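Local structure of Alpha/beta hydrolase (Legionella pneumophila subsp. pneumophila str. Philadelphia 1, 4EZI) at residues 67-79 and 101-114. The protein is of unknown function but adopts the alpha/beta hydrolase fold and may act on ester bonds, possibly as a triacylglycerol lipase. Residues are numbered along the deposited sequence; the frame is centred on the assembly and turned at random.
Sequences PIHPVGQVGIISY and YLAAYGNSAGYMTV
CG1 of Ile77 stands opposite the backbone N (chi1 -170°), and chi2 of -88° carries CD1 over the centre of the Tyr105 ring, a CH-pi contact 3.8 Å from the ring centroid. The other branch, CG2, touches both Tyr105 CB and Tyr111 CB and lies 3.7 Å from the latter; a beta-branched isoleucine suits a strand whose one face must meet both a helix and the turn leading out of it. Tyr79, its CG likewise swung away from its own N, reaches the same helix one turn earlier. Its ring takes Tyr101 CD1 over one face; the two planes, 27° apart, are displaced and little of one ring lies above the other, while Tyr79 CD2 approaches Tyr105 CE2 at 3.5 Å. Three broad tyrosine rings thus fill the space between strand and helix, and the Tyr101 hydroxyl is hydrogen-bonded to His355.

Strands 74-79 and 112-114 run parallel, joined by four backbone bonds: Met112 N to Gly75 O, Ile77 N to Met112 O, Val114 N to Ile77 O and Tyr79 N to Val114 O. On the sheet face bearing Ile76, Met112, present as selenomethionine, lies alongside that residue, Met112 CE 3.8 Å from Ile76 CD1, and Val114 CG2 meets Ile76 CG2. Gly110 takes the positive phi that turns the chain out of the helix, and Pro67 CG lies 3.6 Å from Gly110 O.

Helix 99-108 makes the beta-alpha-beta crossover between strands 74-80 and 112-116, parallel neighbours in the alpha/beta hydrolase sheet. Tyr79 also touches the probable nucleophile elbow. Strand 162-168 flanks strand 74-80 on its other side, helix 355-370 packs against Tyr79, Tyr105 and Tyr111, and strand 57-67 runs antiparallel beside strand 112-116.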
ATOM      1  N   PRO A  67      -6.738 -13.525 -15.025  1.00  9.97           N
ATOM      2  CA  PRO A  67      -7.813 -14.515 -15.200  1.00 10.73           C
ATOM      3  C   PRO A  67      -7.722 -15.216 -16.553  1.00 10.21           C
ATOM      4  O   PRO A  67      -7.558 -14.580 -17.592  1.00 10.66           O
ATOM      5  CB  PRO A  67      -9.081 -13.668 -15.094  1.00 11.74           C
ATOM      6  CG  PRO A  67      -8.708 -12.509 -14.228  1.00 12.14           C
ATOM      7  CD  PRO A  67      -7.267 -12.225 -14.569  1.00 11.90           C
ATOM      8  N   ILE A  68      -7.829 -16.535 -16.509  1.00 10.12           N
ATOM      9  CA  ILE A  68      -7.774 -17.364 -17.702  1.00 12.24           C
ATOM     10  C   ILE A  68      -9.262 -17.522 -18.190  1.00 13.52           C
ATOM     11  O   ILE A  68     -10.173 -17.764 -17.418  1.00 16.11           O
ATOM     12  CB  ILE A  68      -7.126 -18.745 -17.394  1.00 12.09           C
ATOM     13  CG1 ILE A  68      -5.708 -18.578 -16.810  1.00 12.40           C
ATOM     14  CG2 ILE A  68      -7.113 -19.642 -18.646  1.00 16.17           C
ATOM     15  CD1 ILE A  68      -5.195 -19.856 -16.085  1.00 13.31           C
ATOM     16  N   HIS A  69      -9.481 -17.354 -19.464  1.00 17.59           N
ATOM     17  CA  HIS A  69     -10.814 -17.438 -20.041  1.00 15.46           C
ATOM     18  C   HIS A  69     -11.816 -16.421 -19.494  1.00 13.40           C
ATOM     19  O   HIS A  69     -12.903 -16.791 -19.032  1.00 15.31           O
ATOM     20  CB  HIS A  69     -11.414 -18.838 -19.890  1.00 17.29           C
ATOM     21  CG  HIS A  69     -10.597 -19.917 -20.518  1.00 22.84           C
ATOM     22  ND1 HIS A  69     -10.520 -21.190 -19.995  1.00 29.12           N
ATOM     23  CD2 HIS A  69      -9.805 -19.910 -21.615  1.00 27.59           C
ATOM     24  CE1 HIS A  69      -9.718 -21.924 -20.748  1.00 28.56           C
ATOM     25  NE2 HIS A  69      -9.270 -21.171 -21.737  1.00 31.02           N
ATOM     26  N   PRO A  70     -11.475 -15.132 -19.580  1.00 12.36           N
ATOM     27  CA  PRO A  70     -12.410 -14.132 -19.103  1.00 13.09           C
ATOM     28  C   PRO A  70     -13.734 -14.157 -19.893  1.00 12.54           C
ATOM     29  O   PRO A  70     -13.722 -14.361 -21.105  1.00 16.55           O
ATOM     30  CB  PRO A  70     -11.653 -12.831 -19.298  1.00 14.35           C
ATOM     31  CG  PRO A  70     -10.620 -13.122 -20.299  1.00 15.08           C
ATOM     32  CD  PRO A  70     -10.248 -14.526 -20.125  1.00 13.73           C
ATOM     33  N   VAL A  71     -14.839 -13.961 -19.187  1.00 13.38           N
ATOM     34  CA  VAL A  71     -16.191 -13.935 -19.806  1.00 14.51           C
ATOM     35  C   VAL A  71     -16.516 -12.523 -20.316  1.00 14.77           C
ATOM     36  O   VAL A  71     -17.201 -12.321 -21.327  1.00 15.07           O
ATOM     37  CB  VAL A  71     -17.224 -14.504 -18.768  1.00 15.71           C
ATOM     38  CG1 VAL A  71     -18.667 -14.394 -19.248  1.00 17.58           C
ATOM     39  CG2 VAL A  71     -16.858 -15.971 -18.451  1.00 17.88           C
ATOM     40  N   GLY A  72     -15.992 -11.532 -19.616  1.00 18.24           N
ATOM     41  CA  GLY A  72     -16.123 -10.143 -20.030  1.00 18.77           C
ATOM     42  C   GLY A  72     -14.765  -9.549 -20.360  1.00 19.93           C
ATOM     43  O   GLY A  72     -13.710 -10.225 -20.297  1.00 23.05           O
ATOM     44  N   GLN A  73     -14.761  -8.273 -20.703  1.00 18.84           N
ATOM     45  CA  GLN A  73     -13.494  -7.583 -20.947  1.00 18.15           C
ATOM     46  C   GLN A  73     -12.872  -7.279 -19.591  1.00 15.05           C
ATOM     47  O   GLN A  73     -13.573  -6.922 -18.658  1.00 17.76           O
ATOM     48  CB  GLN A  73     -13.669  -6.300 -21.772  1.00 21.53           C
ATOM     49  CG  GLN A  73     -12.378  -5.910 -22.544  1.00 26.70           C
ATOM     50  CD  GLN A  73     -12.605  -4.849 -23.621  1.00 31.42           C
ATOM     51  OE1 GLN A  73     -13.237  -3.831 -23.370  1.00 26.19           O
ATOM     52  NE2 GLN A  73     -12.062  -5.081 -24.816  1.00 36.97           N
ATOM     53  N   VAL A  74     -11.560  -7.459 -19.487  1.00 12.15           N
ATOM     54  CA  VAL A  74     -10.857  -7.508 -18.209  1.00 10.28           C
ATOM     55  C   VAL A  74     -10.340  -6.146 -17.798  1.00  9.75           C
ATOM     56  O   VAL A  74      -9.518  -5.539 -18.469  1.00 11.32           O
ATOM     57  CB  VAL A  74      -9.692  -8.531 -18.276  1.00  9.94           C
ATOM     58  CG1 VAL A  74      -8.942  -8.587 -16.963  1.00 11.07           C
ATOM     59  CG2 VAL A  74     -10.209  -9.912 -18.648  1.00 11.56           C
ATOM     60  N   GLY A  75     -10.820  -5.676 -16.659  1.00  9.04           N
ATOM     61  CA  GLY A  75     -10.305  -4.461 -16.023  1.00  9.66           C
ATOM     62  C   GLY A  75      -9.047  -4.770 -15.232  1.00  8.91           C
ATOM     63  O   GLY A  75      -8.763  -5.932 -14.917  1.00  9.86           O
ATOM     64  N   ILE A  76      -8.290  -3.724 -14.888  1.00  8.60           N
ATOM     65  CA  ILE A  76      -7.080  -3.858 -14.074  1.00  8.54           C
ATOM     66  C   ILE A  76      -7.304  -3.282 -12.696  1.00  8.25           C
ATOM     67  O   ILE A  76      -7.835  -2.195 -12.575  1.00  9.17           O
ATOM     68  CB  ILE A  76      -5.880  -3.124 -14.728  1.00  9.88           C
ATOM     69  CG1 ILE A  76      -5.555  -3.749 -16.082  1.00 12.37           C
ATOM     70  CG2 ILE A  76      -4.643  -3.136 -13.853  1.00 11.11           C
ATOM     71  CD1 ILE A  76      -4.464  -3.007 -16.854  1.00 13.33           C
ATOM     72  N   ILE A  77      -6.872  -4.020 -11.674  1.00  7.64           N
ATOM     73  CA  ILE A  77      -6.819  -3.486 -10.318  1.00  7.20           C
ATOM     74  C   ILE A  77      -5.359  -3.476  -9.876  1.00  7.67           C
ATOM     75  O   ILE A  77      -4.660  -4.492  -9.990  1.00  7.74           O
ATOM     76  CB  ILE A  77      -7.750  -4.253  -9.362  1.00  8.48           C
ATOM     77  CG1 ILE A  77      -7.897  -3.554  -7.993  1.00  9.29           C
ATOM     78  CG2 ILE A  77      -7.380  -5.724  -9.224  1.00  9.60           C
ATOM     79  CD1 ILE A  77      -6.880  -3.919  -6.959  1.00 10.89           C
ATOM     80  N   SER A  78      -4.890  -2.302  -9.444  1.00  7.53           N
ATOM     81  CA  SER A  78      -3.548  -2.162  -8.888  1.00  6.80           C
ATOM     82  C   SER A  78      -3.726  -2.141  -7.385  1.00  7.03           C
ATOM     83  O   SER A  78      -4.355  -1.227  -6.858  1.00  7.38           O
ATOM     84  CB  SER A  78      -2.885  -0.868  -9.402  1.00  7.98           C
ATOM     85  OG  SER A  78      -1.559  -0.722  -8.945  1.00  9.12           O
ATOM     86  N   TYR A  79      -3.173  -3.141  -6.710  1.00  7.21           N
ATOM     87  CA  TYR A  79      -3.297  -3.307  -5.288  1.00  6.46           C
ATOM     88  C   TYR A  79      -1.927  -3.091  -4.616  1.00  6.83           C
ATOM     89  O   TYR A  79      -0.982  -3.830  -4.898  1.00  7.43           O
ATOM     90  CB  TYR A  79      -3.850  -4.701  -4.902  1.00  7.47           C
ATOM     91  CG  TYR A  79      -4.098  -4.771  -3.422  1.00  7.76           C
ATOM     92  CD1 TYR A  79      -3.088  -5.165  -2.538  1.00  8.19           C
ATOM     93  CD2 TYR A  79      -5.296  -4.337  -2.896  1.00  9.31           C
ATOM     94  CE1 TYR A  79      -3.308  -5.174  -1.180  1.00  9.18           C
ATOM     95  CE2 TYR A  79      -5.525  -4.293  -1.535  1.00  9.00           C
ATOM     96  CZ  TYR A  79      -4.526  -4.704  -0.677  1.00  8.43           C
ATOM     97  OH  TYR A  79      -4.747  -4.677   0.684  1.00 10.52           O
ATOM     98  N   TYR A 101      -5.783 -11.628  -1.715  1.00  7.29           N
ATOM     99  CA  TYR A 101      -5.852 -10.537  -2.688  1.00  8.03           C
ATOM    100  C   TYR A 101      -6.117 -11.069  -4.078  1.00  7.72           C
ATOM    101  O   TYR A 101      -6.975 -10.565  -4.797  1.00  8.17           O
ATOM    102  CB  TYR A 101      -4.590  -9.656  -2.645  1.00  7.57           C
ATOM    103  CG  TYR A 101      -4.258  -9.273  -1.235  1.00  9.05           C
ATOM    104  CD1 TYR A 101      -5.016  -8.343  -0.572  1.00  8.93           C
ATOM    105  CD2 TYR A 101      -3.241  -9.899  -0.540  1.00 10.75           C
ATOM    106  CE1 TYR A 101      -4.804  -8.043   0.796  1.00 10.89           C
ATOM    107  CE2 TYR A 101      -3.015  -9.634   0.797  1.00 12.51           C
ATOM    108  CZ  TYR A 101      -3.787  -8.707   1.460  1.00 11.86           C
ATOM    109  OH  TYR A 101      -3.543  -8.470   2.792  1.00 15.46           O
ATOM    110  N   LEU A 102      -5.421 -12.135  -4.447  1.00  6.98           N
ATOM    111  CA  LEU A 102      -5.673 -12.805  -5.721  1.00  7.42           C
ATOM    112  C   LEU A 102      -7.088 -13.387  -5.797  1.00  7.08           C
ATOM    113  O   LEU A 102      -7.789 -13.234  -6.797  1.00  7.92           O
ATOM    114  CB  LEU A 102      -4.669 -13.927  -5.959  1.00  7.49           C
ATOM    115  CG  LEU A 102      -3.215 -13.511  -6.080  1.00  8.51           C
ATOM    116  CD1 LEU A 102      -2.397 -14.748  -6.399  1.00  9.57           C
ATOM    117  CD2 LEU A 102      -3.015 -12.440  -7.168  1.00 10.99           C
ATOM    118  N   ALA A 103      -7.510 -14.021  -4.709  1.00  7.27           N
ATOM    119  CA  ALA A 103      -8.796 -14.682  -4.675  1.00  7.22           C
ATOM    120  C   ALA A 103      -9.935 -13.684  -4.848  1.00  7.80           C
ATOM    121  O   ALA A 103     -10.878 -13.913  -5.603  1.00  9.27           O
ATOM    122  CB  ALA A 103      -8.936 -15.491  -3.398  1.00  8.81           C
ATOM    123  N   ALA A 104      -9.855 -12.582  -4.109  1.00  7.89           N
ATOM    124  CA  ALA A 104     -10.926 -11.597  -4.130  1.00  8.80           C
ATOM    125  C   ALA A 104     -10.965 -10.825  -5.451  1.00  7.47           C
ATOM    126  O   ALA A 104     -12.011 -10.704  -6.073  1.00  9.33           O
ATOM    127  CB  ALA A 104     -10.772 -10.655  -2.919  1.00  9.43           C
ATOM    128  N   TYR A 105      -9.824 -10.281  -5.851  1.00  8.20           N
ATOM    129  CA  TYR A 105      -9.770  -9.407  -7.014  1.00  8.07           C
ATOM    130  C   TYR A 105      -9.682 -10.131  -8.343  1.00  8.21           C
ATOM    131  O   TYR A 105     -10.155  -9.600  -9.354  1.00  9.86           O
ATOM    132  CB  TYR A 105      -8.592  -8.441  -6.890  1.00  8.12           C
ATOM    133  CG  TYR A 105      -8.776  -7.348  -5.870  1.00  8.98           C
ATOM    134  CD1 TYR A 105      -9.738  -6.376  -6.050  1.00  9.35           C
ATOM    135  CD2 TYR A 105      -7.970  -7.256  -4.728  1.00 10.32           C
ATOM    136  CE1 TYR A 105      -9.921  -5.352  -5.128  1.00  9.98           C
ATOM    137  CE2 TYR A 105      -8.141  -6.244  -3.791  1.00 10.46           C
ATOM    138  CZ  TYR A 105      -9.115  -5.292  -3.996  1.00 10.06           C
ATOM    139  OH  TYR A 105      -9.296  -4.235  -3.119  1.00 11.59           O
ATOM    140  N   GLY A 106      -9.028 -11.285  -8.338  1.00  8.48           N
ATOM    141  CA  GLY A 106      -8.763 -12.050  -9.540  1.00  8.69           C
ATOM    142  C   GLY A 106      -9.737 -13.194  -9.717  1.00  8.27           C
ATOM    143  O   GLY A 106     -10.579 -13.168 -10.630  1.00  9.62           O
ATOM    144  N   ASN A 107      -9.646 -14.207  -8.857  1.00  8.26           N
ATOM    145  CA  ASN A 107     -10.497 -15.384  -9.046  1.00  9.06           C
ATOM    146  C   ASN A 107     -11.972 -15.074  -8.945  1.00  8.41           C
ATOM    147  O   ASN A 107     -12.761 -15.684  -9.661  1.00  9.68           O
ATOM    148  CB  ASN A 107     -10.153 -16.519  -8.093  1.00  8.50           C
ATOM    149  CG  ASN A 107      -8.705 -16.917  -8.143  1.00  8.31           C
ATOM    150  OD1 ASN A 107      -7.880 -16.274  -7.523  1.00  8.81           O
ATOM    151  ND2 ASN A 107      -8.400 -18.012  -8.843  1.00  9.14           N
ATOM    152  N   SER A 108     -12.358 -14.159  -8.057  1.00  8.86           N
ATOM    153  CA  SER A 108     -13.751 -13.761  -7.911  1.00  9.00           C
ATOM    154  C   SER A 108     -14.091 -12.580  -8.819  1.00  9.77           C
ATOM    155  O   SER A 108     -14.916 -12.723  -9.734  1.00 10.86           O
ATOM    156  CB  SER A 108     -14.107 -13.449  -6.446  1.00  9.59           C
ATOM    157  OG  SER A 108     -15.442 -13.007  -6.357  1.00 10.47           O
ATOM    158  N   ALA A 109     -13.469 -11.419  -8.592  1.00  8.87           N
ATOM    159  CA  ALA A 109     -13.925 -10.219  -9.313  1.00  9.74           C
ATOM    160  C   ALA A 109     -13.579 -10.247 -10.791  1.00 10.09           C
ATOM    161  O   ALA A 109     -14.199  -9.538 -11.572  1.00 11.20           O
ATOM    162  CB  ALA A 109     -13.376  -8.939  -8.638  1.00 10.58           C
ATOM    163  N   GLY A 110     -12.597 -11.050 -11.181  1.00 10.00           N
ATOM    164  CA  GLY A 110     -12.205 -11.182 -12.577  1.00 10.27           C
ATOM    165  C   GLY A 110     -11.304 -10.092 -13.136  1.00  9.90           C
ATOM    166  O   GLY A 110     -11.232  -9.922 -14.340  1.00 11.89           O
ATOM    167  N   TYR A 111     -10.582  -9.391 -12.264  1.00  9.25           N
ATOM    168  CA  TYR A 111      -9.687  -8.341 -12.690  1.00  8.61           C
ATOM    169  C   TYR A 111      -8.276  -8.874 -12.854  1.00  8.51           C
ATOM    170  O   TYR A 111      -7.832  -9.769 -12.121  1.00  8.98           O
ATOM    171  CB  TYR A 111      -9.667  -7.188 -11.673  1.00  9.07           C
ATOM    172  CG  TYR A 111     -11.023  -6.569 -11.337  1.00  8.81           C
ATOM    173  CD1 TYR A 111     -12.039  -6.478 -12.277  1.00 11.02           C
ATOM    174  CD2 TYR A 111     -11.267  -6.072 -10.076  1.00 10.31           C
ATOM    175  CE1 TYR A 111     -13.260  -5.890 -11.962  1.00 12.10           C
ATOM    176  CE2 TYR A 111     -12.462  -5.497  -9.747  1.00 11.09           C
ATOM    177  CZ  TYR A 111     -13.473  -5.414 -10.685  1.00 12.51           C
ATOM    178  OH  TYR A 111     -14.674  -4.822 -10.338  1.00 13.58           O
HETATM  179  N   MSE A 112      -7.555  -8.315 -13.824  1.00  8.44           N
HETATM  180  CA  MSE A 112      -6.118  -8.476 -13.882  1.00  7.90           C
HETATM  181  C   MSE A 112      -5.513  -7.754 -12.698  1.00  7.73           C
HETATM  182  O   MSE A 112      -5.693  -6.543 -12.572  1.00  8.90           O
HETATM  183  CB  MSE A 112      -5.563  -7.966 -15.206  1.00  8.43           C
HETATM  184  CG  MSE A 112      -4.027  -8.108 -15.265  1.00 10.11           C
HETATM  185 SE   MSE A 112      -3.296  -7.684 -17.006  0.75 11.36          SE
HETATM  186  CE  MSE A 112      -2.307  -6.125 -16.566  1.00 15.73           C
ATOM    187  N   THR A 113      -4.875  -8.502 -11.797  1.00  7.48           N
ATOM    188  CA  THR A 113      -4.475  -8.013 -10.490  1.00  7.97           C
ATOM    189  C   THR A 113      -2.973  -7.747 -10.525  1.00  7.92           C
ATOM    190  O   THR A 113      -2.166  -8.641 -10.814  1.00  9.04           O
ATOM    191  CB  THR A 113      -4.926  -9.015  -9.399  1.00  8.92           C
ATOM    192  OG1 THR A 113      -6.347  -9.188  -9.490  1.00  9.53           O
ATOM    193  CG2 THR A 113      -4.552  -8.549  -8.017  1.00  9.69           C
ATOM    194  N   VAL A 114      -2.598  -6.496 -10.264  1.00  7.30           N
ATOM    195  CA  VAL A 114      -1.240  -5.982 -10.415  1.00  7.03           C
ATOM    196  C   VAL A 114      -0.791  -5.516  -9.041  1.00  6.58           C
ATOM    197  O   VAL A 114      -1.447  -4.691  -8.438  1.00  7.42           O
ATOM    198  CB  VAL A 114      -1.224  -4.822 -11.423  1.00  8.19           C
ATOM    199  CG1 VAL A 114       0.125  -4.188 -11.528  1.00  9.56           C
ATOM    200  CG2 VAL A 114      -1.713  -5.322 -12.806  1.00  9.63           C
TER